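Local structure of glucose-6-phosphate 1-dehydrogenase (Mycobacterium avium, 4LGV) at residues 203-206 with 207-211; 435-438 with 439-443. The protein probably catalyses the oxidation of glucose 6-phosphate to 6-phosphogluconolactone, the entry step of the pentose phosphate pathway. All coordinates share one frame; numbering follows the deposited sequence.

In the fold
Both interactions are local and belong to the C-terminal domain: interaction 2 lies within helix 434-449, whereas interaction 1 takes in the last turns of helix 200-209 and the residues that follow. Their centres lie 26 Å apart and their nearest atoms about 14 Å, so they do not touch. Both meet helix 246-264 or the loop after it: Thr440 packs on Leu257 and Trp441 on Gln253, while Arg207 NH1 hydrogen-bonds Leu262 O and Met265 O. Interaction 1 faces neighbouring subunits of the four-chain assembly; interaction 2 is confined to its own chain, where Trp441 also meets helix 169-180 of the parallel-sheet domain.

Interaction 1 of 2, residues 203-206 with 207-211; sequences LQYL and RFANN
Ala209 CB sits over one face of the Tyr205 ring as a CH-pi contact, 3.7 Å from the ring centroid and displaced toward the rim so that CE1 is its closest ring atom. Between neighbours in sequence, the guanidinium of Arg207 turns one face to Phe208 CE1, which lies 3.4 Å above its centre. The Phe208 ring has Gln204 OE1 at its edge, in plane, and the amide stands almost perpendicular to it, the planes 89° apart. Gln204 CG comes 3.8 Å from Phe208 CE2, while Gln204 NE2 turns back to the carbonyl of Val200. These groups ride on the last turns of helix 200-209, where i to i+4 backbone bonds run from Arg207 N to Leu203 O and from Phe208 N to Gln204 O (2.8 Å). Ala209 N continues the series to Tyr205 O. The next acceptor, Leu206 O, is taken by a side chain: Asn210 ND2 donates to it at 3.0 Å and 170°, the oxygen lying in the plane of the amide. With CG beside its own backbone N (chi1 -69°), the Asn210 side chain reaches back along the helix to that carbonyl. In the second subunit, Ser389 N and Asn372 ND2 donate to Asn210 OD1, so that both ends of this amide are held and its rotation should be fixed, and Ser389 OG bonds Tyr205 OH, while the Phe208 ring meets Trp328 of the third subunit. Arg207, its chain bent at chi3, runs its aliphatic part past Leu203 O, 3.5 Å from CG, and carries NH1 to the carbonyls of Leu262 and Met265.

Interaction 2 of 2, residues 435-438 with 439-443; sequences DAIE and ETWRI
Chi1 of 53° puts Thr440 OG1 between its backbone N and carbonyl carbon, turned back to two carbonyls of the preceding turn, 2.9 Å from Ile437 O and 3.0 Å from Ala436 O. Gln253 NE2 also bonds this hydroxyl. Ile437 CG2 lies beside Trp441, whose CD1 it meets at 3.6 Å, the two side chains pointing the same way. Regular i to i+4 backbone bonds of helix 434-449 include Trp441 N to Ile437 O at 3.0 Å. The helix packs between its neighbours: Ala436 and Thr440 rest on Phe284 of helix 273-284, Trp441 on Leu169 and Ala172 of helix 169-180, where Glu438 forms a salt bridge with Arg173. Elsewhere round the helix, Glu439 bends at chi2 (-59°) and offers OE1 alone to Arg442, whose NE and NH2 grip it side-on, each at 2.9 Å and with the oxygen close to the guanidinium plane. A water joins the other carboxylate oxygen, Glu439 OE2, to Asp435 O, donating to both.

Interaction 1 of 2, residues 203-206 with 207-211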
loop_
_atom_site.group_PDB
_atom_site.type_symbol
_atom_site.label_atom_id
_atom_site.label_comp_id
_atom_site.label_asym_id
_atom_site.label_seq_id
_atom_site.Cartn_x
_atom_site.Cartn_y
_atom_site.Cartn_z
ATOM N N LEU A 203 4.459 -23.462 -6.157
ATOM C CA LEU A 203 3.740 -22.235 -6.417
ATOM C C LEU A 203 3.463 -21.444 -5.118
ATOM O O LEU A 203 3.490 -20.199 -5.091
ATOM C CB LEU A 203 2.446 -22.623 -7.088
ATOM C CG LEU A 203 1.550 -21.549 -7.611
ATOM C CD1 LEU A 203 2.356 -20.491 -8.349
ATOM C CD2 LEU A 203 0.580 -22.183 -8.569
ATOM N N GLN A 204 3.215 -22.166 -4.010
ATOM C CA GLN A 204 3.118 -21.503 -2.738
ATOM C C GLN A 204 4.424 -20.837 -2.382
ATOM O O GLN A 204 4.449 -19.707 -1.898
ATOM C CB GLN A 204 2.682 -22.454 -1.638
ATOM C CG GLN A 204 1.240 -22.828 -1.756
ATOM C CD GLN A 204 0.847 -23.774 -0.663
ATOM O OE1 GLN A 204 0.482 -23.352 0.442
ATOM N NE2 GLN A 204 0.887 -25.074 -0.961
ATOM N N TYR A 205 5.527 -21.524 -2.612
ATOM C CA TYR A 205 6.817 -20.952 -2.231
ATOM C C TYR A 205 7.042 -19.720 -3.056
ATOM O O TYR A 205 7.519 -18.704 -2.567
ATOM C CB TYR A 205 7.940 -21.988 -2.402
ATOM C CG TYR A 205 9.275 -21.488 -1.992
ATOM C CD1 TYR A 205 9.702 -21.542 -0.672
ATOM C CD2 TYR A 205 10.157 -20.941 -2.938
ATOM C CE1 TYR A 205 10.987 -21.071 -0.314
ATOM C CE2 TYR A 205 11.429 -20.495 -2.598
ATOM C CZ TYR A 205 11.841 -20.538 -1.291
ATOM O OH TYR A 205 13.122 -20.058 -0.979
ATOM N N LEU A 206 6.711 -19.819 -4.351
ATOM C CA LEU A 206 6.934 -18.706 -5.273
ATOM C C LEU A 206 6.237 -17.466 -4.762
ATOM O O LEU A 206 6.800 -16.383 -4.705
ATOM C CB LEU A 206 6.443 -19.095 -6.640
ATOM C CG LEU A 206 6.511 -18.072 -7.765
ATOM C CD1 LEU A 206 6.586 -18.751 -9.097
ATOM C CD2 LEU A 206 5.269 -17.238 -7.789
ATOM N N ARG A 207 5.005 -17.649 -4.322
ATOM C CA ARG A 207 4.139 -16.543 -3.884
ATOM C C ARG A 207 4.425 -16.020 -2.503
ATOM O O ARG A 207 4.257 -14.827 -2.223
ATOM C CB ARG A 207 2.666 -17.023 -3.817
ATOM C CG ARG A 207 1.951 -17.085 -5.125
ATOM C CD ARG A 207 0.443 -17.350 -4.904
ATOM N NE ARG A 207 -0.162 -16.298 -4.116
ATOM C CZ ARG A 207 -1.261 -16.410 -3.394
ATOM N NH1 ARG A 207 -1.962 -17.529 -3.378
ATOM N NH2 ARG A 207 -1.684 -15.373 -2.675
ATOM N N PHE A 208 4.815 -16.897 -1.615
ATOM C CA PHE A 208 4.801 -16.566 -0.195
ATOM C C PHE A 208 6.156 -16.330 0.339
ATOM O O PHE A 208 6.281 -15.828 1.471
ATOM C CB PHE A 208 4.102 -17.689 0.631
ATOM C CG PHE A 208 2.667 -17.968 0.242
ATOM C CD1 PHE A 208 1.865 -16.997 -0.241
ATOM C CD2 PHE A 208 2.100 -19.217 0.455
ATOM C CE1 PHE A 208 0.513 -17.232 -0.580
ATOM C CE2 PHE A 208 0.772 -19.497 0.090
ATOM C CZ PHE A 208 -0.028 -18.505 -0.427
ATOM N N ALA A 209 7.198 -16.699 -0.409
ATOM C CA ALA A 209 8.571 -16.535 0.080
ATOM C C ALA A 209 9.299 -15.426 -0.648
ATOM O O ALA A 209 10.419 -15.092 -0.267
ATOM C CB ALA A 209 9.365 -17.836 -0.084
ATOM N N ASN A 210 8.686 -14.876 -1.714
ATOM C CA ASN A 210 9.317 -13.784 -2.506
ATOM C C ASN A 210 8.536 -12.476 -2.351
ATOM O O ASN A 210 7.425 -12.325 -2.850
ATOM C CB ASN A 210 9.375 -14.168 -3.955
ATOM C CG ASN A 210 10.331 -15.290 -4.223
ATOM O OD1 ASN A 210 11.532 -15.157 -4.091
ATOM N ND2 ASN A 210 9.788 -16.434 -4.610
ATOM N N ASN A 211 9.088 -11.552 -1.593
ATOM C CA ASN A 211 8.360 -10.339 -1.317
ATOM C C ASN A 211 8.152 -9.478 -2.586
ATOM O O ASN A 211 7.211 -8.746 -2.661
ATOM C CB ASN A 211 9.061 -9.529 -0.241
ATOM C CG ASN A 211 8.102 -8.633 0.541
ATOM O OD1 ASN A 211 6.915 -8.863 0.581
ATOM N ND2 ASN A 211 8.621 -7.626 1.151
#

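Interaction 2 of 2, residues 435-438 with 439-443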
loop_
_atom_site.group_PDB
_atom_site.type_symbol
_atom_site.label_atom_id
_atom_site.label_comp_id
_atom_site.label_asym_id
_atom_site.label_seq_id
_atom_site.Cartn_x
_atom_site.Cartn_y
_atom_site.Cartn_z
ATOM N N ASP A 435 -15.659 -30.042 0.647
ATOM C CA ASP A 435 -16.220 -28.686 0.637
ATOM C C ASP A 435 -15.835 -27.964 -0.687
ATOM O O ASP A 435 -16.656 -27.314 -1.288
ATOM C CB ASP A 435 -15.795 -27.900 1.879
ATOM C CG ASP A 435 -14.246 -27.847 2.083
ATOM O OD1 ASP A 435 -13.438 -28.550 1.420
ATOM O OD2 ASP A 435 -13.833 -27.111 2.963
ATOM N N ALA A 436 -14.614 -28.148 -1.155
ATOM C CA ALA A 436 -14.199 -27.543 -2.424
ATOM C C ALA A 436 -14.939 -28.157 -3.616
ATOM O O ALA A 436 -15.357 -27.474 -4.545
ATOM C CB ALA A 436 -12.708 -27.706 -2.604
ATOM N N ILE A 437 -15.116 -29.460 -3.570
ATOM C CA ILE A 437 -15.848 -30.125 -4.613
ATOM C C ILE A 437 -17.247 -29.489 -4.751
ATOM O O ILE A 437 -17.671 -29.141 -5.851
ATOM C CB ILE A 437 -15.892 -31.648 -4.337
ATOM C CG1 ILE A 437 -14.459 -32.246 -4.297
ATOM C CG2 ILE A 437 -16.983 -32.319 -5.176
ATOM C CD1 ILE A 437 -14.030 -33.037 -5.490
ATOM N N GLU A 438 -17.948 -29.344 -3.641
ATOM C CA GLU A 438 -19.316 -28.833 -3.663
ATOM C C GLU A 438 -19.381 -27.375 -4.084
ATOM O O GLU A 438 -20.227 -27.009 -4.854
ATOM C CB GLU A 438 -19.992 -29.084 -2.326
ATOM C CG GLU A 438 -20.134 -30.579 -2.128
ATOM C CD GLU A 438 -21.066 -31.006 -0.993
ATOM O OE1 GLU A 438 -21.898 -30.185 -0.540
ATOM O OE2 GLU A 438 -20.975 -32.218 -0.613
ATOM N N GLU A 439 -18.441 -26.566 -3.660
ATOM C CA GLU A 439 -18.401 -25.199 -4.120
ATOM C C GLU A 439 -18.114 -25.103 -5.604
ATOM O O GLU A 439 -18.696 -24.280 -6.280
ATOM C CB GLU A 439 -17.318 -24.384 -3.390
ATOM C CG GLU A 439 -17.603 -24.085 -1.924
ATOM C CD GLU A 439 -18.872 -23.306 -1.684
ATOM O OE1 GLU A 439 -19.222 -22.386 -2.459
ATOM O OE2 GLU A 439 -19.558 -23.642 -0.716
ATOM N N THR A 440 -17.215 -25.921 -6.131
ATOM C CA THR A 440 -16.903 -25.818 -7.563
ATOM C C THR A 440 -18.045 -26.309 -8.425
ATOM O O THR A 440 -18.260 -25.771 -9.504
ATOM C CB THR A 440 -15.605 -26.516 -7.957
ATOM O OG1 THR A 440 -15.625 -27.855 -7.494
ATOM C CG2 THR A 440 -14.408 -25.786 -7.305
ATOM N N TRP A 441 -18.798 -27.302 -7.943
ATOM C CA TRP A 441 -20.019 -27.719 -8.649
ATOM C C TRP A 441 -21.069 -26.602 -8.639
ATOM O O TRP A 441 -21.669 -26.329 -9.668
ATOM C CB TRP A 441 -20.616 -29.018 -8.074
ATOM C CG TRP A 441 -19.880 -30.288 -8.553
ATOM C CD1 TRP A 441 -19.195 -31.176 -7.772
ATOM C CD2 TRP A 441 -19.726 -30.725 -9.889
ATOM N NE1 TRP A 441 -18.630 -32.149 -8.538
ATOM C CE2 TRP A 441 -18.921 -31.892 -9.852
ATOM C CE3 TRP A 441 -20.152 -30.230 -11.131
ATOM C CZ2 TRP A 441 -18.564 -32.595 -11.004
ATOM C CZ3 TRP A 441 -19.805 -30.933 -12.279
ATOM C CH2 TRP A 441 -19.022 -32.107 -12.204
ATOM N N ARG A 442 -21.238 -25.920 -7.500
ATOM C CA ARG A 442 -22.154 -24.774 -7.456
ATOM C C ARG A 442 -21.737 -23.734 -8.493
ATOM O O ARG A 442 -22.569 -23.224 -9.234
ATOM C CB ARG A 442 -22.134 -24.131 -6.073
ATOM C CG ARG A 442 -22.868 -22.789 -6.007
ATOM C CD ARG A 442 -22.700 -22.070 -4.685
ATOM N NE ARG A 442 -21.312 -21.685 -4.391
ATOM C CZ ARG A 442 -20.640 -20.679 -4.952
ATOM N NH1 ARG A 442 -21.176 -19.916 -5.879
ATOM N NH2 ARG A 442 -19.404 -20.411 -4.566
ATOM N N ILE A 443 -20.437 -23.451 -8.561
ATOM C CA ILE A 443 -19.926 -22.443 -9.474
ATOM C C ILE A 443 -20.243 -22.759 -10.929
ATOM O O ILE A 443 -20.722 -21.887 -11.648
ATOM C CB ILE A 443 -18.416 -22.229 -9.270
ATOM C CG1 ILE A 443 -18.192 -21.556 -7.928
ATOM C CG2 ILE A 443 -17.827 -21.345 -10.340
ATOM C CD1 ILE A 443 -16.786 -21.663 -7.418
HETATM O O HOH W 1 -18.974 -26.245 0.147
#